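Local coordinates for protein aldehyde reductase YahK (Escherichia coli, PDB 1UUF) that catalyses the NADPH-dependent reduction of a wide range of aldehydes to their primary alcohols, with two zinc ions bound per subunit, at residues Asp111-Lys114 with Glu118-Asp121; Gly122-Cys127 with His156-Leu161; Thr182-Leu187 with Ile317-Glu322. All blocks are in the same frame, centred on the assembly; numbering follows the deposited sequence.

Contact 1: Asp111-Lys114 with Glu118-Asp121; sequences DSCK and ECED. With ZN (zinc ion), chain B.
The chain runs as an irregular loop through S112-K114 and comes back on the short helix 117-120, so that the backbones of K114 and C119 lie 5.0 Å apart, CA to CA. This tight return forms part of the four-cysteine lobe of zinc-containing alcohol dehydrogenases, in which C113, C116, C119 and C127 bind the second, non-catalytic zinc. C113 from the loop and C119 from the helix each bind the ion through SG. The metal bond from C113 SG is 2.4 Å long, and the two sulfurs, C113 SG and C119 SG, stand 4.1 Å apart. C119 places its SG beside its own backbone N and anti to the carbonyl carbon (chi1 -73°), which directs the sulfur from the helix toward the loop. There it also receives a weak, bent hydrogen bond from K114 N, 3.3 Å from C119 SG; such a donor would probably ease the negative charge on the thiolate. S112 OG lies 3.1 Å from C119 SG, while its hydrogen bond is made with Y159 OH. K114 turns its CB away from the helix, and its chain runs back along the loop to D111. K114 NZ closes a salt bridge with D111 OD1, and S112 N reaches that oxygen from above the carboxylate plane. E118 and D121 form salt bridges with R280 of the second subunit. K114 NZ also bonds S112 O at 3.0 Å, almost in line with the carbonyl bond.

Contact 2: Gly122-Cys127 with His156-Leu161; sequences GLENYC and HERYVL. With ZN (zinc ion), chain B.
E124 lays its CG against the ring of Y159, 4.0 Å from Y159 CE2, and sends its carboxylate on to R158. The chain bends at chi2 (94°), turning OE2 toward the guanidinium, whose plane stands 76° from that of the carboxylate. R158 grips side-on: NE and NH2 both lie 3.1 Å from E124 OE2, and that oxygen sits in the guanidinium plane. NE meets its anti lone pair, whereas NH2 comes from above the carboxylate plane, so one oxygen carries a two-bond salt bridge. R158 reaches it with an extended chain, its CG packed over one face of the Y159 ring. The pair joins the foot of the structural-zinc lobe to the turn between strands 152-156 and 161-162 of the GroES-like domain. At the lobe end, G122 has positive phi and is the C-prime residue of a Schellman motif closing helix 117-120; C127, past a 3-10 turn, supplies a zinc ligand through its SG. The other carboxylate oxygen, E124 OE1, accepts a hydrogen bond from I317 N at the start of helix 317-330. In the turn, R158 N donates to H156 ND1 in the imidazole plane, at 2.9 Å.

Contact 3: Thr182-Leu187 with Ile317-Glu322; sequences TTYSPL and IPETQE
Y184 and E319 meet with their flat groups nearly perpendicular, the ring and carboxylate planes 84° apart. E319 brings its CG to the edge of the ring, 3.8 Å from Y184 CE2, and continues past it to S185. With CG anti to the backbone N (chi1 -176°) and an extended chain, E319 reaches across from one helix to the other; the axes of segments 182-187 and 317-322 pass 10.1 Å apart. Its carboxylate divides its work. S185 OG donates to E319 OE1 at 2.6 Å, on the syn side and somewhat out of the carboxylate plane. E319 OE2 instead takes a hydrogen from a water, 2.6 Å from that water's oxygen, and the same water donates to S185 O. That carbonyl is thus tied to E319 indirectly, next to the kink where P186 has no N-H to give to the preceding turn. One turn on, E322 crosses Y184 at about a right angle; Y184 OH donates to E322 OE1 at 2.8 Å, arriving on the anti side, and the hydroxyl is also bonded by R188 NE. An alanine in place of E319 would strip S185 OG and the water of their carboxylate partner and is likely to open a gap along the edge of the Y184 ring. The two segments run at 101° to each other. On helix 176-189, which carries the catalytic-zinc ligand C178 near its start, T183, Y184 and L187 pack on helix 205-216, T183 and L187 also on strand 258-263 of the Rossmann-type domain, and helix 317-330 meets Y184 and S185.

Overall arrangement
From the N terminus, the chain leaves strand 109-111 and at once closes contact 1, a short loop round the structural zinc. Contact 2 follows directly, closing a longer loop that takes in strands 131-132 and 152-156. Contact 3 closes the longest, with all six strands of the parallel Rossmann-type sheet between its helices. The three are in series, neither nested nor crossed. Contacts 1 and 2 share the zinc and touch through S112 and Y159, their centres about 7 Å apart. Contact 2 meets contact 3 where E124 and R158 reach I317, so helix 317-330 links the zinc lobe and GroES-like domain to helix 176-189. Contacts 1 and 3 do not touch.

Contact 1: Asp111-Lys114 with Glu118-Asp121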
loop_
_atom_site.group_PDB
_atom_site.type_symbol
_atom_site.label_atom_id
_atom_site.label_comp_id
_atom_site.label_asym_id
_atom_site.label_seq_id
_atom_site.Cartn_x
_atom_site.Cartn_y
_atom_site.Cartn_z
ATOM N N ASP A 111 17.650 -21.890 4.463
ATOM C CA ASP A 111 18.851 -21.123 4.796
ATOM C C ASP A 111 18.720 -19.666 4.350
ATOM O O ASP A 111 17.846 -19.323 3.555
ATOM C CB ASP A 111 20.095 -21.750 4.146
ATOM C CG ASP A 111 21.360 -21.561 4.985
ATOM O OD1 ASP A 111 21.313 -20.818 5.989
ATOM O OD2 ASP A 111 22.405 -22.157 4.637
ATOM N N SER A 112 19.569 -18.804 4.898
ATOM C CA SER A 112 19.586 -17.391 4.528
ATOM C C SER A 112 20.977 -16.853 4.867
ATOM O O SER A 112 21.780 -17.560 5.479
ATOM C CB SER A 112 18.490 -16.605 5.260
ATOM O OG SER A 112 18.701 -16.559 6.658
ATOM N N CYS A 113 21.274 -15.620 4.477
ATOM C CA CYS A 113 22.608 -15.077 4.732
ATOM C C CYS A 113 22.929 -14.888 6.215
ATOM O O CYS A 113 24.088 -14.960 6.613
ATOM C CB CYS A 113 22.814 -13.769 3.956
ATOM S SG CYS A 113 22.290 -12.245 4.761
ATOM N N LYS A 114 21.895 -14.660 7.022
ATOM C CA LYS A 114 22.021 -14.485 8.471
ATOM C C LYS A 114 22.676 -13.201 8.962
ATOM O O LYS A 114 22.835 -13.025 10.170
ATOM C CB LYS A 114 22.781 -15.661 9.090
ATOM C CG LYS A 114 22.248 -17.025 8.720
ATOM C CD LYS A 114 23.092 -18.110 9.366
ATOM C CE LYS A 114 22.832 -19.453 8.721
ATOM N NZ LYS A 114 23.211 -19.411 7.286
ATOM N N GLU A 118 17.242 -7.909 7.154
ATOM C CA GLU A 118 16.089 -8.805 7.201
ATOM C C GLU A 118 16.322 -10.013 8.106
ATOM O O GLU A 118 15.513 -10.308 8.977
ATOM C CB GLU A 118 15.726 -9.268 5.786
ATOM C CG GLU A 118 14.960 -8.228 4.972
ATOM C CD GLU A 118 15.711 -6.915 4.819
ATOM O OE1 GLU A 118 16.784 -6.907 4.176
ATOM O OE2 GLU A 118 15.226 -5.891 5.345
ATOM N N CYS A 119 17.432 -10.711 7.902
ATOM C CA CYS A 119 17.740 -11.879 8.717
ATOM C C CYS A 119 17.878 -11.518 10.192
ATOM O O CYS A 119 17.400 -12.243 11.063
ATOM C CB CYS A 119 19.024 -12.547 8.219
ATOM S SG CYS A 119 18.819 -13.436 6.658
ATOM N N GLU A 120 18.526 -10.393 10.473
ATOM C CA GLU A 120 18.715 -9.964 11.852
ATOM C C GLU A 120 17.397 -9.561 12.509
ATOM O O GLU A 120 17.282 -9.560 13.736
ATOM C CB GLU A 120 19.719 -8.813 11.909
ATOM C CG GLU A 120 21.077 -9.190 11.332
ATOM C CD GLU A 120 22.125 -8.122 11.542
ATOM O OE1 GLU A 120 21.857 -6.948 11.203
ATOM O OE2 GLU A 120 23.223 -8.460 12.039
ATOM N N ASP A 121 16.402 -9.223 11.696
ATOM C CA ASP A 121 15.094 -8.842 12.219
ATOM C C ASP A 121 14.145 -10.035 12.280
ATOM O O ASP A 121 12.963 -9.875 12.581
ATOM C CB ASP A 121 14.450 -7.750 11.354
ATOM C CG ASP A 121 15.125 -6.403 11.505
ATOM O OD1 ASP A 121 15.771 -6.173 12.549
ATOM O OD2 ASP A 121 14.992 -5.564 10.587
HETATM ZN ZN ZN B . 19.935 -12.189 4.870
#

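Contact 2: Gly122-Cys127 with His156-Leu161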
loop_
_atom_site.group_PDB
_atom_site.type_symbol
_atom_site.label_atom_id
_atom_site.label_comp_id
_atom_site.label_asym_id
_atom_site.label_seq_id
_atom_site.Cartn_x
_atom_site.Cartn_y
_atom_site.Cartn_z
ATOM N N GLY A 122 14.655 -11.229 11.987
ATOM C CA GLY A 122 13.803 -12.407 12.018
ATOM C C GLY A 122 12.921 -12.499 10.783
ATOM O O GLY A 122 11.847 -13.108 10.812
ATOM N N LEU A 123 13.374 -11.889 9.694
ATOM C CA LEU A 123 12.631 -11.906 8.440
ATOM C C LEU A 123 13.466 -12.570 7.348
ATOM O O LEU A 123 13.695 -11.996 6.284
ATOM C CB LEU A 123 12.259 -10.475 8.029
ATOM C CG LEU A 123 11.309 -9.746 8.980
ATOM C CD1 LEU A 123 11.142 -8.304 8.529
ATOM C CD2 LEU A 123 9.958 -10.457 9.015
ATOM N N GLU A 124 13.921 -13.788 7.620
ATOM C CA GLU A 124 14.735 -14.523 6.659
ATOM C C GLU A 124 14.005 -14.704 5.331
ATOM O O GLU A 124 14.635 -14.910 4.295
ATOM C CB GLU A 124 15.125 -15.886 7.233
ATOM C CG GLU A 124 15.937 -15.793 8.516
ATOM C CD GLU A 124 15.090 -15.863 9.780
ATOM O OE1 GLU A 124 13.874 -15.569 9.729
ATOM O OE2 GLU A 124 15.657 -16.203 10.839
ATOM N N ASN A 125 12.676 -14.615 5.366
ATOM C CA ASN A 125 11.860 -14.764 4.163
ATOM C C ASN A 125 12.058 -13.620 3.165
ATOM O O ASN A 125 11.814 -13.782 1.965
ATOM C CB ASN A 125 10.375 -14.884 4.545
ATOM C CG ASN A 125 9.888 -13.733 5.421
ATOM O OD1 ASN A 125 10.567 -13.316 6.359
ATOM N ND2 ASN A 125 8.687 -13.236 5.131
ATOM N N TYR A 126 12.508 -12.470 3.660
ATOM C CA TYR A 126 12.741 -11.317 2.799
ATOM C C TYR A 126 14.223 -11.100 2.502
ATOM O O TYR A 126 14.612 -10.081 1.935
ATOM C CB TYR A 126 12.134 -10.060 3.431
ATOM C CG TYR A 126 10.621 -10.110 3.480
ATOM C CD1 TYR A 126 9.933 -9.986 4.687
ATOM C CD2 TYR A 126 9.879 -10.329 2.319
ATOM C CE1 TYR A 126 8.541 -10.085 4.737
ATOM C CE2 TYR A 126 8.491 -10.431 2.355
ATOM C CZ TYR A 126 7.829 -10.313 3.566
ATOM O OH TYR A 126 6.463 -10.462 3.599
ATOM N N CYS A 127 15.051 -12.063 2.888
ATOM C CA CYS A 127 16.486 -11.976 2.632
ATOM C C CYS A 127 16.713 -12.086 1.124
ATOM O O CYS A 127 16.076 -12.900 0.457
ATOM C CB CYS A 127 17.215 -13.117 3.355
ATOM S SG CYS A 127 18.985 -13.277 2.972
ATOM N N HIS A 156 19.550 -26.810 8.559
ATOM C CA HIS A 156 20.243 -26.082 9.623
ATOM C C HIS A 156 19.166 -25.816 10.679
ATOM O O HIS A 156 18.071 -25.372 10.336
ATOM C CB HIS A 156 20.790 -24.770 9.051
ATOM C CG HIS A 156 21.559 -23.942 10.033
ATOM N ND1 HIS A 156 20.976 -23.361 11.139
ATOM C CD2 HIS A 156 22.862 -23.574 10.059
ATOM C CE1 HIS A 156 21.885 -22.670 11.803
ATOM N NE2 HIS A 156 23.038 -22.781 11.168
ATOM N N GLU A 157 19.466 -26.072 11.952
ATOM C CA GLU A 157 18.460 -25.902 13.003
ATOM C C GLU A 157 17.795 -24.534 13.103
ATOM O O GLU A 157 16.697 -24.429 13.649
ATOM C CB GLU A 157 19.021 -26.283 14.380
ATOM C CG GLU A 157 20.030 -25.314 14.961
ATOM C CD GLU A 157 20.189 -25.488 16.465
ATOM O OE1 GLU A 157 21.171 -24.960 17.025
ATOM O OE2 GLU A 157 19.326 -26.144 17.089
ATOM N N ARG A 158 18.430 -23.488 12.586
ATOM C CA ARG A 158 17.817 -22.163 12.660
ATOM C C ARG A 158 16.519 -22.116 11.862
ATOM O O ARG A 158 15.625 -21.315 12.152
ATOM C CB ARG A 158 18.771 -21.082 12.133
ATOM C CG ARG A 158 18.105 -19.709 11.953
ATOM C CD ARG A 158 19.120 -18.608 11.676
ATOM N NE ARG A 158 18.482 -17.310 11.463
ATOM C CZ ARG A 158 19.130 -16.149 11.472
ATOM N NH1 ARG A 158 20.440 -16.121 11.687
ATOM N NH2 ARG A 158 18.472 -15.014 11.271
ATOM N N TYR A 159 16.403 -22.991 10.870
ATOM C CA TYR A 159 15.222 -23.002 10.020
ATOM C C TYR A 159 14.267 -24.159 10.262
ATOM O O TYR A 159 13.341 -24.381 9.482
ATOM C CB TYR A 159 15.668 -22.957 8.558
ATOM C CG TYR A 159 16.669 -21.851 8.322
ATOM C CD1 TYR A 159 18.033 -22.054 8.555
ATOM C CD2 TYR A 159 16.247 -20.573 7.963
ATOM C CE1 TYR A 159 18.945 -21.004 8.443
ATOM C CE2 TYR A 159 17.149 -19.520 7.850
ATOM C CZ TYR A 159 18.494 -19.741 8.092
ATOM O OH TYR A 159 19.379 -18.693 8.001
ATOM N N VAL A 160 14.490 -24.893 11.345
ATOM C CA VAL A 160 13.624 -26.014 11.692
ATOM C C VAL A 160 12.707 -25.539 12.812
ATOM O O VAL A 160 13.166 -24.905 13.761
ATOM C CB VAL A 160 14.444 -27.227 12.179
ATOM C CG1 VAL A 160 13.507 -28.350 12.626
ATOM C CG2 VAL A 160 15.349 -27.720 11.053
ATOM N N LEU A 161 11.420 -25.846 12.690
ATOM C CA LEU A 161 10.418 -25.437 13.678
ATOM C C LEU A 161 10.006 -26.595 14.573
ATOM O O LEU A 161 10.064 -27.747 14.166
ATOM C CB LEU A 161 9.168 -24.906 12.970
ATOM C CG LEU A 161 9.246 -23.648 12.098
ATOM C CD1 LEU A 161 9.798 -22.496 12.917
ATOM C CD2 LEU A 161 10.114 -23.904 10.873
HETATM ZN ZN ZN B . 19.935 -12.189 4.870
#

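Contact 3: Thr182-Leu187 with Ile317-Glu322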
loop_
_atom_site.group_PDB
_atom_site.type_symbol
_atom_site.label_atom_id
_atom_site.label_comp_id
_atom_site.label_asym_id
_atom_site.label_seq_id
_atom_site.Cartn_x
_atom_site.Cartn_y
_atom_site.Cartn_z
ATOM N N THR A 182 1.757 -17.930 5.598
ATOM C CA THR A 182 1.508 -16.943 4.548
ATOM C C THR A 182 0.328 -16.040 4.901
ATOM O O THR A 182 0.303 -14.865 4.527
ATOM C CB THR A 182 1.256 -17.637 3.195
ATOM O OG1 THR A 182 2.474 -18.259 2.770
ATOM C CG2 THR A 182 0.810 -16.637 2.133
ATOM N N THR A 183 -0.647 -16.581 5.625
ATOM C CA THR A 183 -1.800 -15.779 6.021
ATOM C C THR A 183 -1.630 -15.233 7.437
ATOM O O THR A 183 -2.060 -14.119 7.741
ATOM C CB THR A 183 -3.128 -16.586 5.913
ATOM O OG1 THR A 183 -3.046 -17.782 6.699
ATOM C CG2 THR A 183 -3.392 -16.970 4.466
ATOM N N TYR A 184 -0.984 -16.011 8.302
ATOM C CA TYR A 184 -0.761 -15.590 9.679
ATOM C C TYR A 184 0.096 -14.331 9.736
ATOM O O TYR A 184 -0.215 -13.388 10.464
ATOM C CB TYR A 184 -0.048 -16.696 10.462
ATOM C CG TYR A 184 0.174 -16.386 11.926
ATOM C CD1 TYR A 184 -0.805 -16.678 12.875
ATOM C CD2 TYR A 184 1.372 -15.817 12.365
ATOM C CE1 TYR A 184 -0.596 -16.416 14.231
ATOM C CE2 TYR A 184 1.588 -15.547 13.714
ATOM C CZ TYR A 184 0.602 -15.851 14.639
ATOM O OH TYR A 184 0.814 -15.585 15.973
ATOM N N SER A 185 1.180 -14.315 8.967
ATOM C CA SER A 185 2.088 -13.169 8.979
ATOM C C SER A 185 1.430 -11.816 8.688
ATOM O O SER A 185 1.592 -10.862 9.460
ATOM C CB SER A 185 3.241 -13.397 8.001
ATOM O OG SER A 185 4.218 -12.380 8.157
ATOM N N PRO A 186 0.692 -11.703 7.570
ATOM C CA PRO A 186 0.056 -10.414 7.283
ATOM C C PRO A 186 -1.062 -10.080 8.268
ATOM O O PRO A 186 -1.295 -8.916 8.568
ATOM C CB PRO A 186 -0.444 -10.581 5.848
ATOM C CG PRO A 186 -0.697 -12.061 5.738
ATOM C CD PRO A 186 0.499 -12.649 6.457
ATOM N N LEU A 187 -1.754 -11.097 8.776
ATOM C CA LEU A 187 -2.816 -10.845 9.743
ATOM C C LEU A 187 -2.199 -10.201 10.976
ATOM O O LEU A 187 -2.770 -9.273 11.553
ATOM C CB LEU A 187 -3.527 -12.147 10.121
ATOM C CG LEU A 187 -4.459 -12.709 9.048
ATOM C CD1 LEU A 187 -4.926 -14.102 9.460
ATOM C CD2 LEU A 187 -5.649 -11.764 8.853
ATOM N N ILE A 317 11.346 -17.070 10.306
ATOM C CA ILE A 317 11.305 -18.249 11.162
ATOM C C ILE A 317 10.686 -17.982 12.537
ATOM O O ILE A 317 9.813 -18.731 12.979
ATOM C CB ILE A 317 12.705 -18.876 11.333
ATOM C CG1 ILE A 317 13.296 -19.213 9.957
ATOM C CG2 ILE A 317 12.600 -20.164 12.148
ATOM C CD1 ILE A 317 12.494 -20.238 9.163
ATOM N N PRO A 318 11.123 -16.916 13.230
ATOM C CA PRO A 318 10.545 -16.637 14.548
ATOM C C PRO A 318 9.018 -16.586 14.538
ATOM O O PRO A 318 8.369 -17.142 15.424
ATOM C CB PRO A 318 11.166 -15.294 14.918
ATOM C CG PRO A 318 12.515 -15.380 14.287
ATOM C CD PRO A 318 12.212 -15.969 12.928
ATOM N N GLU A 319 8.441 -15.924 13.537
ATOM C CA GLU A 319 6.988 -15.829 13.471
ATOM C C GLU A 319 6.346 -17.157 13.100
ATOM O O GLU A 319 5.227 -17.444 13.520
ATOM C CB GLU A 319 6.551 -14.754 12.474
ATOM C CG GLU A 319 5.043 -14.562 12.444
ATOM C CD GLU A 319 4.626 -13.344 11.650
ATOM O OE1 GLU A 319 5.061 -13.221 10.488
ATOM O OE2 GLU A 319 3.863 -12.513 12.189
ATOM N N THR A 320 7.042 -17.961 12.302
ATOM C CA THR A 320 6.512 -19.263 11.924
ATOM C C THR A 320 6.418 -20.097 13.202
ATOM O O THR A 320 5.464 -20.839 13.396
ATOM C CB THR A 320 7.426 -19.970 10.895
ATOM O OG1 THR A 320 7.595 -19.119 9.756
ATOM C CG2 THR A 320 6.796 -21.280 10.421
ATOM N N GLN A 321 7.410 -19.964 14.080
ATOM C CA GLN A 321 7.386 -20.702 15.339
ATOM C C GLN A 321 6.253 -20.191 16.226
ATOM O O GLN A 321 5.563 -20.975 16.876
ATOM C CB GLN A 321 8.710 -20.556 16.091
ATOM C CG GLN A 321 8.771 -21.427 17.347
ATOM C CD GLN A 321 8.661 -22.908 17.023
ATOM O OE1 GLN A 321 9.588 -23.499 16.477
ATOM N NE2 GLN A 321 7.519 -23.510 17.350
ATOM N N GLU A 322 6.074 -18.875 16.253
ATOM C CA GLU A 322 5.019 -18.261 17.052
ATOM C C GLU A 322 3.672 -18.791 16.579
ATOM O O GLU A 322 2.796 -19.122 17.382
ATOM C CB GLU A 322 5.049 -16.740 16.888
ATOM C CG GLU A 322 4.000 -16.003 17.710
ATOM C CD GLU A 322 3.910 -14.532 17.349
ATOM O OE1 GLU A 322 3.140 -14.183 16.429
ATOM O OE2 GLU A 322 4.623 -13.724 17.982
HETATM O O HOH W 1 3.904 -10.276 10.830
#